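Local coordinates for protein thrombomodulin (Homo sapiens, PDB 1DX5) that serves as an endothelial receptor and cofactor for thrombin activation of protein C, represented here by its fourth to sixth EGF-like domains, at residues N11-C16 with P39-M44; N47-P52 with I76-D81; G87-V92 with F100-G105. One frame throughout, in Å; residues are numbered along the deposited sequence.

Contact 1: residues N11-C16 with P39-M44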
loop_
_atom_site.group_PDB
_atom_site.type_symbol
_atom_site.label_atom_id
_atom_site.label_comp_id
_atom_site.label_asym_id
_atom_site.label_seq_id
_atom_site.Cartn_x
_atom_site.Cartn_y
_atom_site.Cartn_z
ATOM N N ASN E 11 40.002 3.393 -4.396
ATOM C CA ASN E 11 38.938 3.818 -3.501
ATOM C C ASN E 11 37.734 2.876 -3.672
ATOM O O ASN E 11 36.693 3.264 -4.211
ATOM C CB ASN E 11 38.541 5.261 -3.831
ATOM C CG ASN E 11 37.667 5.951 -2.671
ATOM O OD1 ASN E 11 37.600 5.327 -1.602
ATOM N ND2 ASN E 11 37.088 7.136 -2.890
ATOM N N CYS E 12 37.906 1.626 -3.252
ATOM C CA CYS E 12 36.841 0.636 -3.345
ATOM C C CYS E 12 36.006 0.648 -2.077
ATOM O O CYS E 12 36.528 0.837 -0.977
ATOM C CB CYS E 12 37.416 -0.768 -3.545
ATOM S SG CYS E 12 38.486 -0.955 -4.999
ATOM N N GLU E 13 34.713 0.395 -2.235
ATOM C CA GLU E 13 33.805 0.354 -1.101
ATOM C C GLU E 13 34.118 -0.808 -0.173
ATOM O O GLU E 13 34.041 -0.673 1.058
ATOM C CB GLU E 13 32.364 0.202 -1.580
ATOM C CG GLU E 13 31.368 -0.040 -0.452
ATOM C CD GLU E 13 29.935 -0.482 -0.991
ATOM O OE1 GLU E 13 29.455 0.143 -1.947
ATOM O OE2 GLU E 13 29.366 -1.451 -0.450
ATOM N N TYR E 14 34.414 -1.965 -0.758
ATOM C CA TYR E 14 34.694 -3.133 0.048
ATOM C C TYR E 14 36.170 -3.544 0.029
ATOM O O TYR E 14 36.887 -3.279 0.982
ATOM C CB TYR E 14 33.752 -4.278 -0.325
ATOM C CG TYR E 14 33.803 -5.429 0.662
ATOM C CD1 TYR E 14 33.285 -5.296 1.959
ATOM C CD2 TYR E 14 34.426 -6.627 0.322
ATOM C CE1 TYR E 14 33.393 -6.340 2.895
ATOM C CE2 TYR E 14 34.543 -7.672 1.243
ATOM C CZ TYR E 14 34.024 -7.524 2.522
ATOM O OH TYR E 14 34.120 -8.566 3.404
ATOM N N GLN E 15 36.620 -4.181 -1.045
ATOM C CA GLN E 15 38.016 -4.596 -1.175
ATOM C C GLN E 15 38.563 -4.282 -2.548
ATOM O O GLN E 15 37.811 -3.962 -3.475
ATOM C CB GLN E 15 38.189 -6.091 -0.907
ATOM C CG GLN E 15 38.094 -6.480 0.574
ATOM C CD GLN E 15 38.130 -8.075 0.778
ATOM O OE1 GLN E 15 38.251 -8.472 1.944
ATOM N NE2 GLN E 15 38.027 -8.877 -0.283
ATOM N N CYS E 16 39.875 -4.432 -2.675
ATOM C CA CYS E 16 40.591 -4.178 -3.916
ATOM C C CYS E 16 41.527 -5.345 -4.177
ATOM O O CYS E 16 42.212 -5.807 -3.267
ATOM C CB CYS E 16 41.429 -2.891 -3.794
ATOM S SG CYS E 16 42.352 -2.438 -5.304
ATOM N N PRO E 39 31.100 0.635 -10.445
ATOM C CA PRO E 39 32.114 -0.414 -10.215
ATOM C C PRO E 39 32.881 -0.413 -8.904
ATOM O O PRO E 39 33.377 -1.457 -8.478
ATOM C CB PRO E 39 33.029 -0.295 -11.434
ATOM C CG PRO E 39 32.827 1.116 -11.876
ATOM C CD PRO E 39 31.373 1.354 -11.700
ATOM N N HIS E 40 32.938 0.742 -8.247
ATOM C CA HIS E 40 33.625 0.864 -6.968
ATOM C C HIS E 40 32.667 0.531 -5.827
ATOM O O HIS E 40 33.062 0.486 -4.658
ATOM C CB HIS E 40 34.188 2.284 -6.786
ATOM C CG HIS E 40 35.490 2.517 -7.488
ATOM N ND1 HIS E 40 35.599 2.579 -8.862
ATOM C CD2 HIS E 40 36.743 2.719 -7.007
ATOM C CE1 HIS E 40 36.860 2.811 -9.194
ATOM N NE2 HIS E 40 37.573 2.899 -8.087
ATOM N N ARG E 41 31.406 0.289 -6.176
ATOM C CA ARG E 41 30.396 -0.038 -5.178
ATOM C C ARG E 41 29.849 -1.465 -5.306
ATOM O O ARG E 41 30.022 -2.127 -6.336
ATOM C CB ARG E 41 29.275 1.012 -5.174
ATOM C CG ARG E 41 29.715 2.344 -4.556
ATOM C CD ARG E 41 28.596 3.381 -4.557
ATOM N NE ARG E 41 27.415 2.930 -3.823
ATOM C CZ ARG E 41 26.179 2.910 -4.318
ATOM N NH1 ARG E 41 25.939 3.323 -5.560
ATOM N NH2 ARG E 41 25.181 2.446 -3.577
ATOM N N CYS E 42 29.201 -1.916 -4.234
ATOM C CA CYS E 42 28.639 -3.253 -4.135
ATOM C C CYS E 42 27.130 -3.314 -3.899
ATOM O O CYS E 42 26.550 -2.458 -3.214
ATOM C CB CYS E 42 29.306 -3.987 -2.978
ATOM S SG CYS E 42 31.104 -4.082 -3.131
ATOM N N GLN E 43 26.513 -4.358 -4.442
ATOM C CA GLN E 43 25.090 -4.598 -4.267
ATOM C C GLN E 43 24.888 -6.103 -4.206
ATOM O O GLN E 43 25.542 -6.868 -4.907
ATOM C CB GLN E 43 24.243 -3.980 -5.396
ATOM C CG GLN E 43 24.520 -4.561 -6.773
ATOM C CD GLN E 43 23.656 -3.870 -7.929
ATOM O OE1 GLN E 43 22.919 -2.943 -7.574
ATOM N NE2 GLN E 43 23.776 -4.291 -9.182
ATOM N N MET E 44 23.975 -6.509 -3.340
ATOM C CA MET E 44 23.619 -7.903 -3.110
ATOM C C MET E 44 23.038 -8.626 -4.335
ATOM O O MET E 44 22.370 -8.019 -5.173
ATOM C CB MET E 44 22.573 -7.936 -1.982
ATOM C CG MET E 44 21.992 -9.293 -1.676
ATOM S SD MET E 44 20.485 -9.195 -0.699
ATOM C CE MET E 44 19.963 -10.866 -0.817
HETATM O O HOH W 1 26.523 0.498 -2.177
HETATM O O HOH W 2 26.586 -1.867 -0.540
#
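Glu13 OE1 is gripped by several groups: the backbone N of Cys42 donates to it at 3.1 Å, a water lies 3.0 Å from the same OE1, within hydrogen-bonding distance, and Arg41 NE stands 3.9 Å from OE1 in a long salt bridge. This is a surface contact in the fourth EGF-like domain, where a turn before the strand 15-18 meets the corner 39-41 and Cys42 of the strand 42-44. The Cys42 N-H is fairly straight (163°) but reaches OE1 from above the carboxylate plane. With CG anti to the backbone N (chi1 172°) and the rest of the chain extended, Glu13 runs out along the Arg41-Cys42 backbone. The carboxylate and guanidinium planes are 29° apart. A second water sits between Glu13 OE2 and Cys42 O, within hydrogen-bonding distance of each. At the other end of the same residue, Glu13 N donates to His40 O at 2.9 Å.

His40 NE2 is itself hydrogen-bonded to Tyr24 OH. Disulfides from Cys12 to Cys26 and from Cys42 to Cys28 fasten both segments to the intervening chain, in the manner of EGF-like domains. Beyond the carboxylate, Tyr14 contributes its CB alone, packed against Cys42 SG at 3.9 Å.

Contact 2: residues N47-P52 with I76-D81. With CA (calcium ion), chain N.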
loop_
_atom_site.group_PDB
_atom_site.type_symbol
_atom_site.label_atom_id
_atom_site.label_comp_id
_atom_site.label_asym_id
_atom_site.label_seq_id
_atom_site.Cartn_x
_atom_site.Cartn_y
_atom_site.Cartn_z
ATOM N N ASN E 47 20.809 -16.187 -6.126
ATOM C CA ASN E 47 20.470 -17.100 -7.219
ATOM C C ASN E 47 19.704 -18.314 -6.713
ATOM O O ASN E 47 19.637 -19.332 -7.392
ATOM C CB ASN E 47 21.725 -17.569 -7.951
ATOM C CG ASN E 47 22.588 -16.361 -8.532
ATOM O OD1 ASN E 47 22.056 -15.698 -9.420
ATOM N ND2 ASN E 47 23.800 -16.145 -8.070
ATOM N N GLN E 48 19.075 -18.168 -5.553
ATOM C CA GLN E 48 18.315 -19.243 -4.917
ATOM C C GLN E 48 16.918 -18.766 -4.558
ATOM O O GLN E 48 16.522 -17.680 -4.935
ATOM C CB GLN E 48 19.015 -19.672 -3.631
ATOM C CG GLN E 48 20.430 -20.154 -3.822
ATOM C CD GLN E 48 21.121 -20.455 -2.426
ATOM O OE1 GLN E 48 22.221 -19.931 -2.252
ATOM N NE2 GLN E 48 20.476 -21.178 -1.506
ATOM N N THR E 49 16.179 -19.605 -3.839
ATOM C CA THR E 49 14.826 -19.295 -3.378
ATOM C C THR E 49 14.863 -18.079 -2.434
ATOM O O THR E 49 14.010 -17.201 -2.481
ATOM C CB THR E 49 14.209 -20.527 -2.638
ATOM O OG1 THR E 49 13.811 -21.511 -3.603
ATOM C CG2 THR E 49 12.982 -20.118 -1.809
ATOM N N ALA E 50 15.883 -18.022 -1.599
ATOM C CA ALA E 50 16.027 -16.926 -0.659
ATOM C C ALA E 50 17.474 -16.780 -0.218
ATOM O O ALA E 50 18.271 -17.710 -0.348
ATOM C CB ALA E 50 15.133 -17.155 0.550
ATOM N N CYS E 51 17.814 -15.568 0.210
ATOM C CA CYS E 51 19.146 -15.229 0.722
ATOM C C CYS E 51 18.860 -14.130 1.747
ATOM O O CYS E 51 17.848 -13.439 1.640
ATOM C CB CYS E 51 20.048 -14.622 -0.375
ATOM S SG CYS E 51 20.517 -15.664 -1.798
ATOM N N PRO E 52 19.702 -13.994 2.779
ATOM C CA PRO E 52 19.484 -12.947 3.789
ATOM C C PRO E 52 19.496 -11.570 3.115
ATOM O O PRO E 52 20.235 -11.348 2.174
ATOM C CB PRO E 52 20.700 -13.101 4.708
ATOM C CG PRO E 52 20.989 -14.575 4.614
ATOM C CD PRO E 52 20.853 -14.842 3.139
ATOM N N ILE E 76 14.657 -11.781 5.199
ATOM C CA ILE E 76 15.196 -12.596 4.124
ATOM C C ILE E 76 14.569 -12.190 2.809
ATOM O O ILE E 76 13.392 -11.887 2.753
ATOM C CB ILE E 76 14.909 -14.098 4.364
ATOM C CG1 ILE E 76 15.520 -14.528 5.693
ATOM C CG2 ILE E 76 15.536 -14.935 3.268
ATOM C CD1 ILE E 76 15.128 -15.907 6.116
ATOM N N CYS E 77 15.369 -12.173 1.757
ATOM C CA CYS E 77 14.886 -11.830 0.433
ATOM C C CYS E 77 14.475 -13.126 -0.242
ATOM O O CYS E 77 15.284 -14.038 -0.398
ATOM C CB CYS E 77 16.001 -11.167 -0.368
ATOM S SG CYS E 77 16.541 -9.571 0.301
ATOM N N THR E 78 13.216 -13.206 -0.644
ATOM C CA THR E 78 12.706 -14.406 -1.295
ATOM C C THR E 78 12.332 -14.100 -2.757
ATOM O O THR E 78 11.925 -12.986 -3.092
ATOM C CB THR E 78 11.513 -15.006 -0.502
ATOM O OG1 THR E 78 11.103 -16.243 -1.103
ATOM C CG2 THR E 78 10.346 -14.061 -0.507
ATOM N N ASP E 79 12.511 -15.084 -3.628
ATOM C CA ASP E 79 12.223 -14.913 -5.046
ATOM C C ASP E 79 10.745 -14.695 -5.372
ATOM O O ASP E 79 9.860 -15.330 -4.794
ATOM C CB ASP E 79 12.748 -16.124 -5.822
ATOM C CG ASP E 79 12.426 -16.044 -7.398
ATOM O OD1 ASP E 79 12.841 -15.069 -8.067
ATOM O OD2 ASP E 79 11.761 -16.963 -7.902
ATOM N N ILE E 80 10.494 -13.744 -6.264
ATOM C CA ILE E 80 9.145 -13.469 -6.736
ATOM C C ILE E 80 8.909 -14.441 -7.911
ATOM O O ILE E 80 9.693 -14.482 -8.854
ATOM C CB ILE E 80 9.003 -12.022 -7.249
ATOM C CG1 ILE E 80 9.249 -11.035 -6.111
ATOM C CG2 ILE E 80 7.580 -11.797 -7.811
ATOM C CD1 ILE E 80 9.266 -9.569 -6.550
ATOM N N ASP E 81 7.876 -15.268 -7.807
ATOM C CA ASP E 81 7.551 -16.223 -8.856
ATOM C C ASP E 81 6.604 -15.495 -9.816
ATOM O O ASP E 81 5.392 -15.495 -9.640
ATOM C CB ASP E 81 6.914 -17.472 -8.229
ATOM C CG ASP E 81 6.664 -18.651 -9.287
ATOM O OD1 ASP E 81 6.680 -18.383 -10.500
ATOM O OD2 ASP E 81 6.445 -19.802 -8.848
HETATM CA CA CA N . 11.590 -15.152 -10.115
HETATM O O HOH W 3 12.349 -12.872 -9.799
#
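Thr49 O takes the N-H of Asp79 at 2.8 Å, and Thr78 OG1 adds a weak bond to the same Thr49 O. The Asp79 donor is tilted 21° from the carbonyl plane. OG1 can reach that oxygen because it lies anti to the backbone N of Thr78 (chi1 -175°), beside the carbonyl carbon. One step along, Cys51 and Cys77 form an antiparallel hydrogen-bonded pair: Cys51 N donates to Cys77 O at 3.0 Å, in the carbonyl plane, and Cys77 N donates to Cys51 O at 2.8 Å. Ala50 with Thr78 and Pro52 with Ile76 are the non-hydrogen-bonded pairs on either side. Ile76 sends its CG2 branch across the strands, touching Ala50 CB at 3.5 Å and lying 3.2 Å from Cys51 O.

Disulfides leave from both central residues. The Cys51 and Cys77 side chains share a face, with Cys51 bonded to Cys46 and Cys77 to Cys65. On the other flank of the strand 76-79, Thr78 is backbone-bonded to Ile70 of the strand 69-72.

At the end of the ladder Asp79 itself turns to a calcium ion. It binds the ion through both carboxylate oxygens, OD1 at 2.4 Å and the more distant OD2 at 2.9 Å, and the carboxylate also has Gly98 as a polar partner. Ile80 O, a water, Glu82, Asn95, Leu96 and Thr99 complete the shell. A basic side chain of another protein chain hydrogen-bonds to Asp79 O. The whole is an antiparallel strand pair of the fifth EGF-like domain running straight into the calcium site of a calcium-binding EGF-like domain, the sixth, at the junction between the two.

Contact 3: residues G87-V92 with F100-G105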
loop_
_atom_site.group_PDB
_atom_site.type_symbol
_atom_site.label_atom_id
_atom_site.label_comp_id
_atom_site.label_asym_id
_atom_site.label_seq_id
_atom_site.Cartn_x
_atom_site.Cartn_y
_atom_site.Cartn_z
ATOM N N GLY E 87 0.700 -11.789 -14.958
ATOM C CA GLY E 87 0.863 -10.403 -15.363
ATOM C C GLY E 87 2.228 -9.986 -15.877
ATOM O O GLY E 87 2.368 -8.883 -16.406
ATOM N N PHE E 88 3.235 -10.843 -15.730
ATOM C CA PHE E 88 4.592 -10.526 -16.189
ATOM C C PHE E 88 4.908 -11.080 -17.567
ATOM O O PHE E 88 5.724 -10.514 -18.304
ATOM C CB PHE E 88 5.633 -11.064 -15.200
ATOM C CG PHE E 88 5.691 -10.302 -13.909
ATOM C CD1 PHE E 88 6.479 -9.158 -13.797
ATOM C CD2 PHE E 88 4.970 -10.738 -12.798
ATOM C CE1 PHE E 88 6.549 -8.460 -12.589
ATOM C CE2 PHE E 88 5.031 -10.054 -11.596
ATOM C CZ PHE E 88 5.819 -8.913 -11.483
ATOM N N CYS E 89 4.289 -12.214 -17.884
ATOM C CA CYS E 89 4.494 -12.893 -19.154
ATOM C C CYS E 89 3.178 -13.467 -19.675
ATOM O O CYS E 89 2.495 -14.207 -18.969
ATOM C CB CYS E 89 5.526 -14.008 -18.958
ATOM S SG CYS E 89 5.853 -15.064 -20.399
ATOM N N SER E 90 2.820 -13.096 -20.905
ATOM C CA SER E 90 1.594 -13.572 -21.539
ATOM C C SER E 90 1.796 -14.899 -22.294
ATOM O O SER E 90 0.837 -15.629 -22.557
ATOM C CB SER E 90 1.014 -12.498 -22.461
ATOM O OG SER E 90 2.005 -11.970 -23.322
ATOM N N GLY E 91 3.049 -15.209 -22.615
ATOM C CA GLY E 91 3.359 -16.455 -23.293
ATOM C C GLY E 91 3.727 -17.544 -22.292
ATOM O O GLY E 91 3.159 -17.607 -21.203
ATOM N N VAL E 92 4.666 -18.414 -22.665
ATOM C CA VAL E 92 5.106 -19.491 -21.779
ATOM C C VAL E 92 6.135 -18.905 -20.811
ATOM O O VAL E 92 7.110 -18.293 -21.230
ATOM C CB VAL E 92 5.713 -20.669 -22.565
ATOM C CG1 VAL E 92 6.092 -21.791 -21.610
ATOM C CG2 VAL E 92 4.717 -21.165 -23.617
ATOM N N PHE E 100 12.774 -13.993 -14.715
ATOM C CA PHE E 100 11.958 -15.044 -15.319
ATOM C C PHE E 100 12.222 -15.097 -16.818
ATOM O O PHE E 100 12.717 -14.129 -17.405
ATOM C CB PHE E 100 10.464 -14.774 -15.075
ATOM C CG PHE E 100 9.960 -13.487 -15.712
ATOM C CD1 PHE E 100 10.103 -12.262 -15.052
ATOM C CD2 PHE E 100 9.363 -13.505 -16.976
ATOM C CE1 PHE E 100 9.658 -11.079 -15.636
ATOM C CE2 PHE E 100 8.912 -12.331 -17.576
ATOM C CZ PHE E 100 9.059 -11.112 -16.907
ATOM N N GLU E 101 11.941 -16.246 -17.428
ATOM C CA GLU E 101 12.102 -16.389 -18.876
ATOM C C GLU E 101 10.715 -16.438 -19.522
ATOM O O GLU E 101 9.847 -17.214 -19.115
ATOM C CB GLU E 101 12.872 -17.646 -19.244
ATOM C CG GLU E 101 13.237 -17.670 -20.719
ATOM C CD GLU E 101 13.635 -19.128 -21.234
ATOM O OE1 GLU E 101 13.380 -20.112 -20.509
ATOM O OE2 GLU E 101 14.178 -19.230 -22.350
ATOM N N CYS E 102 10.505 -15.579 -20.510
ATOM C CA CYS E 102 9.226 -15.514 -21.191
ATOM C C CYS E 102 9.426 -15.904 -22.647
ATOM O O CYS E 102 10.242 -15.312 -23.354
ATOM C CB CYS E 102 8.650 -14.097 -21.081
ATOM S SG CYS E 102 6.934 -13.903 -21.664
ATOM N N ILE E 103 8.764 -16.983 -23.050
ATOM C CA ILE E 103 8.845 -17.448 -24.427
ATOM C C ILE E 103 7.684 -16.827 -25.199
ATOM O O ILE E 103 6.518 -16.933 -24.787
ATOM C CB ILE E 103 8.789 -19.001 -24.543
ATOM C CG1 ILE E 103 10.110 -19.635 -24.076
ATOM C CG2 ILE E 103 8.572 -19.400 -25.990
ATOM C CD1 ILE E 103 10.294 -19.690 -22.601
ATOM N N CYS E 104 8.012 -16.155 -26.299
ATOM C CA CYS E 104 6.993 -15.512 -27.122
ATOM C C CYS E 104 7.007 -16.012 -28.562
ATOM O O CYS E 104 8.072 -16.279 -29.123
ATOM C CB CYS E 104 7.177 -13.996 -27.080
ATOM S SG CYS E 104 7.202 -13.345 -25.378
ATOM N N GLY E 105 5.818 -16.119 -29.155
ATOM C CA GLY E 105 5.699 -16.596 -30.526
ATOM C C GLY E 105 4.599 -15.885 -31.301
ATOM O O GLY E 105 4.588 -14.654 -31.361
#
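The Phe88 and Phe100 rings meet as an offset edge-to-face pair, the edge of Phe88 turned toward the face of Phe100, with centroids 5.9 Å apart and planes at 60°. Over that face of Phe100 sits Phe88 CB, a CH-pi contact 4.2 Å from the Phe100 ring centroid. Cys89 CB comes in obliquely, 4.0 Å from Phe100 CE2. Phe100 holds its ring there with CG between the backbone N and the carbonyl carbon (chi1 63°), which folds the ring over the loop 87-92.

Next to the rings, the disulfide between Cys89 and Cys102 closes the loop onto the strand. Cys89 SG and Cys102 SG are bonded at 2.0 Å, the bridge turned by a chi3 of 85°. The touch of Cys89 CB on Phe100 places this bridge beside the ring. It is the link between the second and fourth cysteines of the EGF pattern, here in the calcium-binding sixth EGF-like domain.

Farther along, the loop becomes a strand. Val92 and Ile103 form an antiparallel hydrogen-bonded pair: Ile103 N donates to Val92 O at 2.8 Å, almost straight, while the return bond from Val92 N to Ile103 O is longer, 3.2 Å, and more bent, yet falls on a lone pair of that oxygen. Their side chains share one face, CB of Val92 lying 4.0 Å from CB of Ile103. Just before this pair, Gly91 CA makes a CA-H...O contact with Ile103 O.

Both phenylalanines also pack on Glu82 of the helix 82-85, and Phe88 touches an apolar side chain of another protein chain. The strand 100-103 is the middle one of three, lying between strands 92-95 and 112-114 and antiparallel to each.

Overall arrangement
The three contacts follow one another along the chain, one in each of the fourth, fifth and sixth EGF-like domains. Contact 1 is a surface contact with no buried residue and largely polar, built on a carboxylate, waters and turn backbone; contacts 2 and 3 are partly buried. Contact 2 relies on a regular strand ladder, whereas contact 3 combines a disulfide between its own segments with aromatic packing and a single bridge pair. In contacts 1 and 2 the disulfides lead outside the paired segments instead. Contacts 1 and 2 touch where Met44 packs on Cys51 and Cys77. Contacts 2 and 3 do not touch, though their nearest atoms are about 5 Å apart and Phe100 lies near the calcium ion bound by Asp79.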